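PDB 1G0D: protein-glutamine gamma-glutamyltransferase 2 from Pagrus major, which catalyses the calcium-dependent joining of protein-bound glutamine to lysine side chains or other primary amines, which cross-links or aminates its substrates. Local coordinates for residues A[54-59]-A[84-89]; A[143-146]-A[150-153]; A[530-533]-A[537-540]. All blocks are in the same frame, centred on the assembly; numbering follows the deposited sequence.

Contact 1 (A[54-59]-A[84-89])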
ATOM      1  N   HIS A  54      15.795 -36.672 -37.601  1.00 60.68           N
ATOM      2  CA  HIS A  54      15.854 -35.336 -37.020  1.00 54.80           C
ATOM      3  C   HIS A  54      14.879 -35.206 -35.848  1.00 50.96           C
ATOM      4  O   HIS A  54      13.757 -35.705 -35.907  1.00 52.20           O
ATOM      5  CB  HIS A  54      15.508 -34.304 -38.085  1.00 54.21           C
ATOM      6  CG  HIS A  54      16.612 -34.070 -39.060  1.00 55.34           C
ATOM      7  ND1 HIS A  54      17.723 -34.880 -39.128  1.00 58.21           N
ATOM      8  CD2 HIS A  54      16.798 -33.092 -39.975  1.00 55.89           C
ATOM      9  CE1 HIS A  54      18.551 -34.411 -40.045  1.00 58.84           C
ATOM     10  NE2 HIS A  54      18.013 -33.326 -40.573  1.00 56.39           N
ATOM     11  N   HIS A  55      15.289 -34.518 -34.793  1.00 43.55           N
ATOM     12  CA  HIS A  55      14.418 -34.377 -33.648  1.00 37.98           C
ATOM     13  C   HIS A  55      14.412 -32.949 -33.148  1.00 32.51           C
ATOM     14  O   HIS A  55      15.277 -32.186 -33.507  1.00 27.93           O
ATOM     15  CB  HIS A  55      14.878 -35.340 -32.551  1.00 42.62           C
ATOM     16  CG  HIS A  55      16.075 -34.866 -31.786  1.00 45.14           C
ATOM     17  ND1 HIS A  55      17.304 -34.670 -32.373  1.00 49.38           N
ATOM     18  CD2 HIS A  55      16.220 -34.503 -30.489  1.00 48.09           C
ATOM     19  CE1 HIS A  55      18.154 -34.200 -31.477  1.00 47.58           C
ATOM     20  NE2 HIS A  55      17.521 -34.090 -30.324  1.00 47.12           N
ATOM     21  N   LEU A  56      13.422 -32.582 -32.332  1.00 33.09           N
ATOM     22  CA  LEU A  56      13.350 -31.217 -31.780  1.00 30.12           C
ATOM     23  C   LEU A  56      14.128 -31.090 -30.459  1.00 29.20           C
ATOM     24  O   LEU A  56      14.232 -32.037 -29.668  1.00 25.59           O
ATOM     25  CB  LEU A  56      11.886 -30.753 -31.549  1.00 26.86           C
ATOM     26  CG  LEU A  56      10.917 -30.516 -32.716  1.00 23.61           C
ATOM     27  CD1 LEU A  56       9.634 -29.842 -32.243  1.00 19.99           C
ATOM     28  CD2 LEU A  56      11.603 -29.693 -33.760  1.00 26.46           C
ATOM     29  N   GLU A  57      14.660 -29.886 -30.246  1.00 29.42           N
ATOM     30  CA  GLU A  57      15.441 -29.531 -29.075  1.00 29.06           C
ATOM     31  C   GLU A  57      14.940 -28.162 -28.610  1.00 26.74           C
ATOM     32  O   GLU A  57      14.676 -27.274 -29.427  1.00 25.41           O
ATOM     33  CB  GLU A  57      16.907 -29.446 -29.463  1.00 33.22           C
ATOM     34  CG  GLU A  57      17.831 -29.683 -28.336  1.00 38.75           C
ATOM     35  CD  GLU A  57      17.886 -31.138 -27.993  1.00 44.53           C
ATOM     36  OE1 GLU A  57      18.430 -31.905 -28.806  1.00 48.25           O
ATOM     37  OE2 GLU A  57      17.378 -31.522 -26.916  1.00 52.18           O
ATOM     38  N   LEU A  58      14.797 -27.982 -27.303  1.00 25.51           N
ATOM     39  CA  LEU A  58      14.306 -26.696 -26.789  1.00 22.83           C
ATOM     40  C   LEU A  58      15.210 -26.080 -25.732  1.00 21.30           C
ATOM     41  O   LEU A  58      15.544 -26.725 -24.735  1.00 19.23           O
ATOM     42  CB  LEU A  58      12.901 -26.856 -26.180  1.00 21.06           C
ATOM     43  CG  LEU A  58      11.685 -26.540 -27.059  1.00 19.18           C
ATOM     44  CD1 LEU A  58      11.653 -27.554 -28.179  1.00 18.12           C
ATOM     45  CD2 LEU A  58      10.386 -26.576 -26.258  1.00 15.57           C
ATOM     46  N   VAL A  59      15.610 -24.834 -25.947  1.00 19.85           N
ATOM     47  CA  VAL A  59      16.415 -24.162 -24.945  1.00 19.92           C
ATOM     48  C   VAL A  59      15.880 -22.766 -24.659  1.00 18.04           C
ATOM     49  O   VAL A  59      15.497 -22.028 -25.566  1.00 17.09           O
ATOM     50  CB  VAL A  59      17.912 -24.146 -25.325  1.00 19.25           C
ATOM     51  CG1 VAL A  59      18.061 -24.360 -26.773  1.00 23.46           C
ATOM     52  CG2 VAL A  59      18.573 -22.868 -24.858  1.00 21.06           C
ATOM     53  N   PHE A  84       9.247 -30.740 -21.782  1.00 25.91           N
ATOM     54  CA  PHE A  84       8.157 -30.603 -22.732  1.00 23.01           C
ATOM     55  C   PHE A  84       7.660 -31.897 -23.309  1.00 23.22           C
ATOM     56  O   PHE A  84       8.325 -32.910 -23.299  1.00 26.57           O
ATOM     57  CB  PHE A  84       8.560 -29.646 -23.876  1.00 22.15           C
ATOM     58  CG  PHE A  84       9.478 -30.258 -24.926  1.00 18.64           C
ATOM     59  CD1 PHE A  84       8.976 -30.628 -26.169  1.00 16.06           C
ATOM     60  CD2 PHE A  84      10.849 -30.405 -24.686  1.00 18.68           C
ATOM     61  CE1 PHE A  84       9.815 -31.133 -27.150  1.00 15.75           C
ATOM     62  CE2 PHE A  84      11.699 -30.908 -25.661  1.00 13.85           C
ATOM     63  CZ  PHE A  84      11.176 -31.272 -26.898  1.00 16.44           C
ATOM     64  N   ASN A  85       6.455 -31.861 -23.817  1.00 25.25           N
ATOM     65  CA  ASN A  85       5.902 -33.041 -24.427  1.00 26.70           C
ATOM     66  C   ASN A  85       5.582 -32.569 -25.833  1.00 24.64           C
ATOM     67  O   ASN A  85       5.075 -31.478 -26.039  1.00 24.86           O
ATOM     68  CB  ASN A  85       4.663 -33.470 -23.650  1.00 35.95           C
ATOM     69  CG  ASN A  85       3.645 -34.160 -24.506  1.00 43.33           C
ATOM     70  OD1 ASN A  85       2.743 -33.518 -25.077  1.00 46.88           O
ATOM     71  ND2 ASN A  85       3.764 -35.488 -24.600  1.00 49.17           N
ATOM     72  N   GLN A  86       5.908 -33.384 -26.812  1.00 22.88           N
ATOM     73  CA  GLN A  86       5.670 -33.001 -28.175  1.00 21.86           C
ATOM     74  C   GLN A  86       4.696 -33.956 -28.841  1.00 21.76           C
ATOM     75  O   GLN A  86       4.777 -35.155 -28.612  1.00 23.53           O
ATOM     76  CB  GLN A  86       7.008 -33.027 -28.891  1.00 23.63           C
ATOM     77  CG  GLN A  86       6.955 -33.200 -30.385  1.00 25.52           C
ATOM     78  CD  GLN A  86       8.315 -33.527 -30.964  1.00 26.21           C
ATOM     79  OE1 GLN A  86       8.478 -33.576 -32.176  1.00 31.80           O
ATOM     80  NE2 GLN A  86       9.298 -33.763 -30.099  1.00 26.41           N
ATOM     81  N   GLN A  87       3.747 -33.446 -29.615  1.00 22.63           N
ATOM     82  CA  GLN A  87       2.850 -34.332 -30.347  1.00 23.52           C
ATOM     83  C   GLN A  87       2.365 -33.719 -31.632  1.00 23.56           C
ATOM     84  O   GLN A  87       2.159 -32.518 -31.730  1.00 23.71           O
ATOM     85  CB  GLN A  87       1.667 -34.805 -29.521  1.00 25.72           C
ATOM     86  CG  GLN A  87       0.721 -33.798 -29.007  1.00 35.99           C
ATOM     87  CD  GLN A  87      -0.175 -34.425 -27.935  1.00 47.80           C
ATOM     88  OE1 GLN A  87      -1.145 -35.124 -28.262  1.00 56.26           O
ATOM     89  NE2 GLN A  87       0.159 -34.200 -26.650  1.00 48.84           N
ATOM     90  N   GLY A  88       2.202 -34.547 -32.648  1.00 25.22           N
ATOM     91  CA  GLY A  88       1.775 -34.018 -33.914  1.00 29.67           C
ATOM     92  C   GLY A  88       0.287 -33.854 -34.023  1.00 31.62           C
ATOM     93  O   GLY A  88      -0.472 -34.675 -33.531  1.00 33.42           O
ATOM     94  N   ALA A  89      -0.120 -32.768 -34.642  1.00 34.50           N
ATOM     95  CA  ALA A  89      -1.521 -32.506 -34.840  1.00 39.39           C
ATOM     96  C   ALA A  89      -1.735 -32.816 -36.305  1.00 45.16           C
ATOM     97  O   ALA A  89      -1.923 -33.992 -36.731  1.00 57.36           O
ATOM     98  CB  ALA A  89      -1.798 -31.112 -34.603  1.00 34.08           C
TER

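Contact 2 (A[143-146]-A[150-153]). With SO4 (sulfate ion), chain B.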
ATOM      1  N   VAL A 143       4.099 -19.410  -3.220  1.00  7.85           N
ATOM      2  CA  VAL A 143       3.069 -18.393  -2.958  1.00  7.91           C
ATOM      3  C   VAL A 143       1.630 -18.999  -2.957  1.00 10.59           C
ATOM      4  O   VAL A 143       0.622 -18.295  -2.863  1.00  8.14           O
ATOM      5  CB  VAL A 143       3.136 -17.265  -3.991  1.00  8.14           C
ATOM      6  CG1 VAL A 143       4.470 -16.549  -3.899  1.00 12.23           C
ATOM      7  CG2 VAL A 143       2.979 -17.839  -5.366  1.00 10.80           C
ATOM      8  N   TYR A 144       1.542 -20.319  -3.016  1.00 10.62           N
ATOM      9  CA  TYR A 144       0.263 -20.989  -3.016  1.00  8.73           C
ATOM     10  C   TYR A 144      -0.641 -20.577  -1.869  1.00 10.23           C
ATOM     11  O   TYR A 144      -0.233 -20.672  -0.700  1.00  9.04           O
ATOM     12  CB  TYR A 144       0.487 -22.487  -2.922  1.00 12.40           C
ATOM     13  CG  TYR A 144      -0.799 -23.259  -3.001  1.00 12.64           C
ATOM     14  CD1 TYR A 144      -1.716 -23.008  -4.011  1.00  4.85           C
ATOM     15  CD2 TYR A 144      -1.091 -24.265  -2.082  1.00 12.19           C
ATOM     16  CE1 TYR A 144      -2.905 -23.757  -4.117  1.00  7.04           C
ATOM     17  CE2 TYR A 144      -2.286 -25.023  -2.182  1.00 14.44           C
ATOM     18  CZ  TYR A 144      -3.185 -24.769  -3.212  1.00 11.79           C
ATOM     19  OH  TYR A 144      -4.311 -25.571  -3.383  1.00 16.42           O
ATOM     20  N   LEU A 145      -1.854 -20.130  -2.212  1.00 10.31           N
ATOM     21  CA  LEU A 145      -2.888 -19.728  -1.252  1.00 10.55           C
ATOM     22  C   LEU A 145      -4.098 -20.613  -1.610  1.00 11.87           C
ATOM     23  O   LEU A 145      -4.727 -20.415  -2.648  1.00 15.96           O
ATOM     24  CB  LEU A 145      -3.239 -18.240  -1.421  1.00 11.05           C
ATOM     25  CG  LEU A 145      -3.815 -17.469  -0.188  1.00 13.62           C
ATOM     26  CD1 LEU A 145      -3.792 -15.923  -0.396  1.00  6.16           C
ATOM     27  CD2 LEU A 145      -5.238 -17.928   0.077  1.00 11.71           C
ATOM     28  N   PRO A 146      -4.452 -21.574  -0.741  1.00 11.86           N
ATOM     29  CA  PRO A 146      -5.559 -22.529  -0.930  1.00 10.33           C
ATOM     30  C   PRO A 146      -6.975 -22.073  -0.712  1.00 13.17           C
ATOM     31  O   PRO A 146      -7.709 -22.714   0.048  1.00 13.31           O
ATOM     32  CB  PRO A 146      -5.223 -23.657   0.017  1.00  7.15           C
ATOM     33  CG  PRO A 146      -4.460 -23.018   1.094  1.00  5.47           C
ATOM     34  CD  PRO A 146      -3.814 -21.761   0.572  1.00 10.06           C
ATOM     35  N   LYS A 150      -9.834 -15.681  -2.090  1.00 17.03           N
ATOM     36  CA  LYS A 150      -8.913 -14.713  -1.538  1.00 14.20           C
ATOM     37  C   LYS A 150      -7.885 -14.328  -2.567  1.00 12.93           C
ATOM     38  O   LYS A 150      -7.306 -13.260  -2.489  1.00 12.52           O
ATOM     39  CB  LYS A 150      -8.230 -15.294  -0.323  1.00 15.46           C
ATOM     40  CG  LYS A 150      -9.168 -15.536   0.795  1.00 10.42           C
ATOM     41  CD  LYS A 150      -8.398 -15.836   2.002  1.00  9.49           C
ATOM     42  CE  LYS A 150      -9.317 -16.435   3.018  1.00 14.47           C
ATOM     43  NZ  LYS A 150      -8.535 -16.602   4.278  1.00 26.43           N
ATOM     44  N   LEU A 151      -7.643 -15.210  -3.526  1.00 14.15           N
ATOM     45  CA  LEU A 151      -6.679 -14.911  -4.580  1.00 13.73           C
ATOM     46  C   LEU A 151      -7.306 -13.899  -5.540  1.00 14.97           C
ATOM     47  O   LEU A 151      -6.623 -13.107  -6.184  1.00 17.26           O
ATOM     48  CB  LEU A 151      -6.277 -16.193  -5.318  1.00  8.85           C
ATOM     49  CG  LEU A 151      -5.203 -16.993  -4.580  1.00  5.90           C
ATOM     50  CD1 LEU A 151      -5.017 -18.365  -5.218  1.00  6.40           C
ATOM     51  CD2 LEU A 151      -3.922 -16.215  -4.604  1.00  4.79           C
ATOM     52  N   GLN A 152      -8.627 -13.910  -5.607  1.00 16.07           N
ATOM     53  CA  GLN A 152      -9.352 -12.994  -6.478  1.00 14.12           C
ATOM     54  C   GLN A 152      -9.215 -11.571  -5.988  1.00 13.92           C
ATOM     55  O   GLN A 152      -9.149 -10.632  -6.784  1.00 13.62           O
ATOM     56  CB  GLN A 152     -10.824 -13.389  -6.511  1.00 13.97           C
ATOM     57  CG  GLN A 152     -11.657 -12.520  -7.369  1.00 20.28           C
ATOM     58  CD  GLN A 152     -11.067 -12.362  -8.745  1.00 29.89           C
ATOM     59  OE1 GLN A 152     -10.653 -13.367  -9.377  1.00 26.83           O
ATOM     60  NE2 GLN A 152     -11.017 -11.099  -9.232  1.00 26.60           N
ATOM     61  N   GLU A 153      -9.194 -11.420  -4.662  1.00 14.05           N
ATOM     62  CA  GLU A 153      -9.050 -10.113  -4.046  1.00 13.81           C
ATOM     63  C   GLU A 153      -7.588  -9.721  -3.939  1.00 15.54           C
ATOM     64  O   GLU A 153      -7.192  -8.635  -4.356  1.00 15.73           O
ATOM     65  CB  GLU A 153      -9.648 -10.112  -2.645  1.00 13.80           C
ATOM     66  CG  GLU A 153      -9.386  -8.815  -1.861  1.00 16.22           C
ATOM     67  CD  GLU A 153     -10.063  -7.576  -2.469  1.00 21.55           C
ATOM     68  OE1 GLU A 153     -10.961  -7.740  -3.321  1.00 25.05           O
ATOM     69  OE2 GLU A 153      -9.702  -6.431  -2.097  1.00 26.38           O
TER
HETATM   70  S   SO4 B 696      -6.648 -13.864   6.582  1.00 45.50           S
HETATM   71  O1  SO4 B 696      -5.533 -13.858   7.403  1.00 41.06           O
HETATM   72  O2  SO4 B 696      -6.249 -14.341   5.312  1.00 37.14           O
HETATM   73  O3  SO4 B 696      -7.427 -14.866   7.154  1.00 41.68           O
HETATM   74  O4  SO4 B 696      -7.321 -12.597   6.657  1.00 34.50           O

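Contact 3 (A[530-533]-A[537-540])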
ATOM      1  N   VAL A 530     -11.153  23.803  37.830  1.00 43.30           N
ATOM      2  CA  VAL A 530     -12.382  23.067  37.864  1.00 41.71           C
ATOM      3  C   VAL A 530     -12.678  22.394  39.199  1.00 42.85           C
ATOM      4  O   VAL A 530     -11.752  21.989  39.924  1.00 42.22           O
ATOM      5  CB  VAL A 530     -12.313  22.019  36.689  1.00 40.20           C
ATOM      6  CG1 VAL A 530     -12.377  20.594  37.184  1.00 37.34           C
ATOM      7  CG2 VAL A 530     -13.381  22.300  35.698  1.00 43.77           C
ATOM      8  N   THR A 531     -13.958  22.355  39.565  1.00 42.68           N
ATOM      9  CA  THR A 531     -14.358  21.593  40.754  1.00 44.26           C
ATOM     10  C   THR A 531     -15.556  20.810  40.278  1.00 41.13           C
ATOM     11  O   THR A 531     -16.623  21.363  40.008  1.00 45.25           O
ATOM     12  CB  THR A 531     -14.737  22.428  42.010  1.00 46.78           C
ATOM     13  OG1 THR A 531     -14.951  21.519  43.110  1.00 45.45           O
ATOM     14  CG2 THR A 531     -15.987  23.278  41.762  1.00 47.36           C
ATOM     15  N   VAL A 532     -15.346  19.519  40.094  1.00 35.13           N
ATOM     16  CA  VAL A 532     -16.398  18.682  39.623  1.00 31.01           C
ATOM     17  C   VAL A 532     -16.827  17.794  40.761  1.00 29.89           C
ATOM     18  O   VAL A 532     -16.035  17.104  41.381  1.00 30.12           O
ATOM     19  CB  VAL A 532     -15.939  17.882  38.432  1.00 31.33           C
ATOM     20  CG1 VAL A 532     -17.129  17.155  37.838  1.00 33.66           C
ATOM     21  CG2 VAL A 532     -15.327  18.820  37.407  1.00 30.90           C
ATOM     22  N   PRO A 533     -18.113  17.829  41.064  1.00 26.68           N
ATOM     23  CA  PRO A 533     -18.782  17.089  42.120  1.00 25.93           C
ATOM     24  C   PRO A 533     -18.908  15.607  41.902  1.00 30.41           C
ATOM     25  O   PRO A 533     -18.934  15.141  40.766  1.00 37.11           O
ATOM     26  CB  PRO A 533     -20.145  17.748  42.202  1.00 26.96           C
ATOM     27  CG  PRO A 533     -20.062  18.971  41.291  1.00 24.77           C
ATOM     28  CD  PRO A 533     -19.037  18.688  40.309  1.00 26.37           C
ATOM     29  N   ALA A 537     -20.409  15.447  36.022  1.00 39.77           N
ATOM     30  CA  ALA A 537     -19.357  15.689  35.021  1.00 43.28           C
ATOM     31  C   ALA A 537     -19.312  17.119  34.509  1.00 44.17           C
ATOM     32  O   ALA A 537     -20.340  17.670  34.114  1.00 48.00           O
ATOM     33  CB  ALA A 537     -19.524  14.735  33.823  1.00 44.48           C
ATOM     34  N   HIS A 538     -18.119  17.703  34.487  1.00 42.24           N
ATOM     35  CA  HIS A 538     -17.940  19.072  34.003  1.00 40.26           C
ATOM     36  C   HIS A 538     -17.552  19.099  32.523  1.00 38.51           C
ATOM     37  O   HIS A 538     -16.594  18.457  32.111  1.00 38.55           O
ATOM     38  CB  HIS A 538     -16.860  19.788  34.839  1.00 42.40           C
ATOM     39  CG  HIS A 538     -16.376  21.073  34.245  1.00 44.07           C
ATOM     40  ND1 HIS A 538     -16.966  22.291  34.516  1.00 47.12           N
ATOM     41  CD2 HIS A 538     -15.361  21.336  33.390  1.00 48.88           C
ATOM     42  CE1 HIS A 538     -16.341  23.245  33.851  1.00 47.29           C
ATOM     43  NE2 HIS A 538     -15.358  22.693  33.162  1.00 49.07           N
ATOM     44  N   LYS A 539     -18.300  19.853  31.731  1.00 38.00           N
ATOM     45  CA  LYS A 539     -18.016  19.967  30.310  1.00 42.32           C
ATOM     46  C   LYS A 539     -17.540  21.362  29.915  1.00 42.21           C
ATOM     47  O   LYS A 539     -18.256  22.344  30.098  1.00 43.99           O
ATOM     48  CB  LYS A 539     -19.254  19.638  29.488  1.00 45.60           C
ATOM     49  CG  LYS A 539     -19.714  18.197  29.578  1.00 53.87           C
ATOM     50  CD  LYS A 539     -20.627  17.882  28.394  1.00 61.74           C
ATOM     51  CE  LYS A 539     -21.661  16.802  28.706  1.00 64.64           C
ATOM     52  NZ  LYS A 539     -22.722  16.710  27.644  1.00 66.19           N
ATOM     53  N   GLU A 540     -16.329  21.444  29.370  1.00 41.22           N
ATOM     54  CA  GLU A 540     -15.767  22.708  28.915  1.00 39.20           C
ATOM     55  C   GLU A 540     -15.687  22.655  27.407  1.00 36.17           C
ATOM     56  O   GLU A 540     -15.496  21.591  26.819  1.00 35.11           O
ATOM     57  CB  GLU A 540     -14.366  22.927  29.480  1.00 42.95           C
ATOM     58  CG  GLU A 540     -14.340  23.758  30.744  1.00 52.53           C
ATOM     59  CD  GLU A 540     -14.261  25.239  30.466  1.00 56.93           C
ATOM     60  OE1 GLU A 540     -15.334  25.866  30.358  1.00 58.88           O
ATOM     61  OE2 GLU A 540     -13.134  25.771  30.355  1.00 59.63           O
TER

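Contact 1 (A[54-59]-A[84-89])
F84 sets CG between its own backbone N and carbonyl carbon (chi1 77°), which swings the ring in to meet L58, while Q86 carries CG anti to the backbone N (157°) and runs out extended until its amide meets L56. CD1 of L58 lies over one face of the F84 ring, 4.2 Å from the ring centroid and offset toward the rim, a CH-pi contact; L58 CD2 sits 4.0 Å from F84 CG, so both methyls of the leucine fork press on the ring. At the ring edge, F84 CZ lies near the carbonyl oxygen of L56, which also accepts a hydrogen bond from K74. These strands belong to the two facing sheets of the N-terminal beta-sandwich: they run 148° apart with axes 9.7 Å from each other, and no hydrogen bond joins them here. Large apolar residues suit such an interface because they must span it. Were F84 cut back to an alanine, the ring's place against both L58 methyls is likely to become a gap between the sheets. Farther along, the L56 methyl CD1 rests 3.9 Å from Q86 OE1, and the side chain of Q86 also touches I93 and L95 of strand 92-98.

Contact 2 (A[143-146]-A[150-153])
L145 and L151 make the innermost contact: CB of L145 lies 3.8 Å from CD2 of L151, and the other methyl of the fork, L151 CD1, comes within 3.3 Å of the L145 backbone oxygen. L145 has CG anti to its backbone N (chi1 -154°), which sends its branched end past L151 toward K150, where CD2 meets K150 CB at 4.0 Å, the two side chains crossing at about a right angle. Leucine suits both buried positions: L151 touches with both methyls, while L145 gives CB to one partner and a branch to the other. Lysine suits the margin: its base is covered by L145 while its extended chain carries the amine away from the leucines. Around this shell, P136, W137 and P289 close on L151, and the loop 143-146 is held by a backbone bond from L145 to P136 and by W338 NE1 on the backbone O of Y144. The loop thus folds back on helix 148-156, which follows it. The K150 side chain is about 7 Å from that of E434, probably a calcium ligand as in related enzymes. K150 NZ makes a weak hydrogen bond of 3.4 Å to O2 of a sulfate, probably from the crystallisation liquor, which R291 and W351 also bind. Apolar contact therefore fixes the lysine's root, whereas the sulfate's negative charge probably offsets the positive charges of K150 and R291.

Contact 3 (A[530-533]-A[537-540])
A537 meets V532 through its backbone, with V532 CG1 3.9 Å from A537 CA; the alanine methyl points away from V532 and touches E493 and K495 of strand 488-496, an exposed outer side that suits a small residue. The same CG1 lies 3.5 Å from the backbone N of H538. V532 places this methyl anti to its own N (chi1 -172°), which turns it to the opposing strand, and the beta-branched shape suits an extended, buried position. At H538 the side chain points toward the valines. With CG anti to the backbone N (chi1 167°), its imidazole reaches V530, whose CG2 is modelled over one face of the ring; the fit is tighter than real atoms allow, so this CH-pi contact is doubtful in detail. K539 then turns away, its side chain touching I491 and E493, and E540 faces back, its carboxylate in a salt bridge with K526. The two strands, joined by a short link, pair in different sheets with no hydrogen bond between them, which makes a beta-arch in the first beta-barrel domain. The A537 side chain is about 7 Å from that of K478, a probable GTP-binding residue. Strand 525-532 pairs with 502-513 and strand 536-544 with 488-496, while the V532 carbonyl, bound by N496 ND2, ties the two sheets together.

The three contacts follow one another along the chain and lie in three successive parts of the transglutaminase fold. Contact 1 belongs to the N-terminal beta-sandwich, contact 2 to the start of the catalytic core, whose triad is C272, H332 and D355, and contact 3 to the first beta-barrel. Their centres are about 34 Å apart from contact 1 to 2 and 55 Å from 2 to 3; contacts 1 and 3, 87 Å apart, fall on opposite sides of the chain's centre. They share no strand, helix or sheet. Contacts 1 and 3 each join separate sheets, whereas contact 2 sets a loop on a helix; each holds its own domain together locally, and none bridges two domains of this elongated monomer.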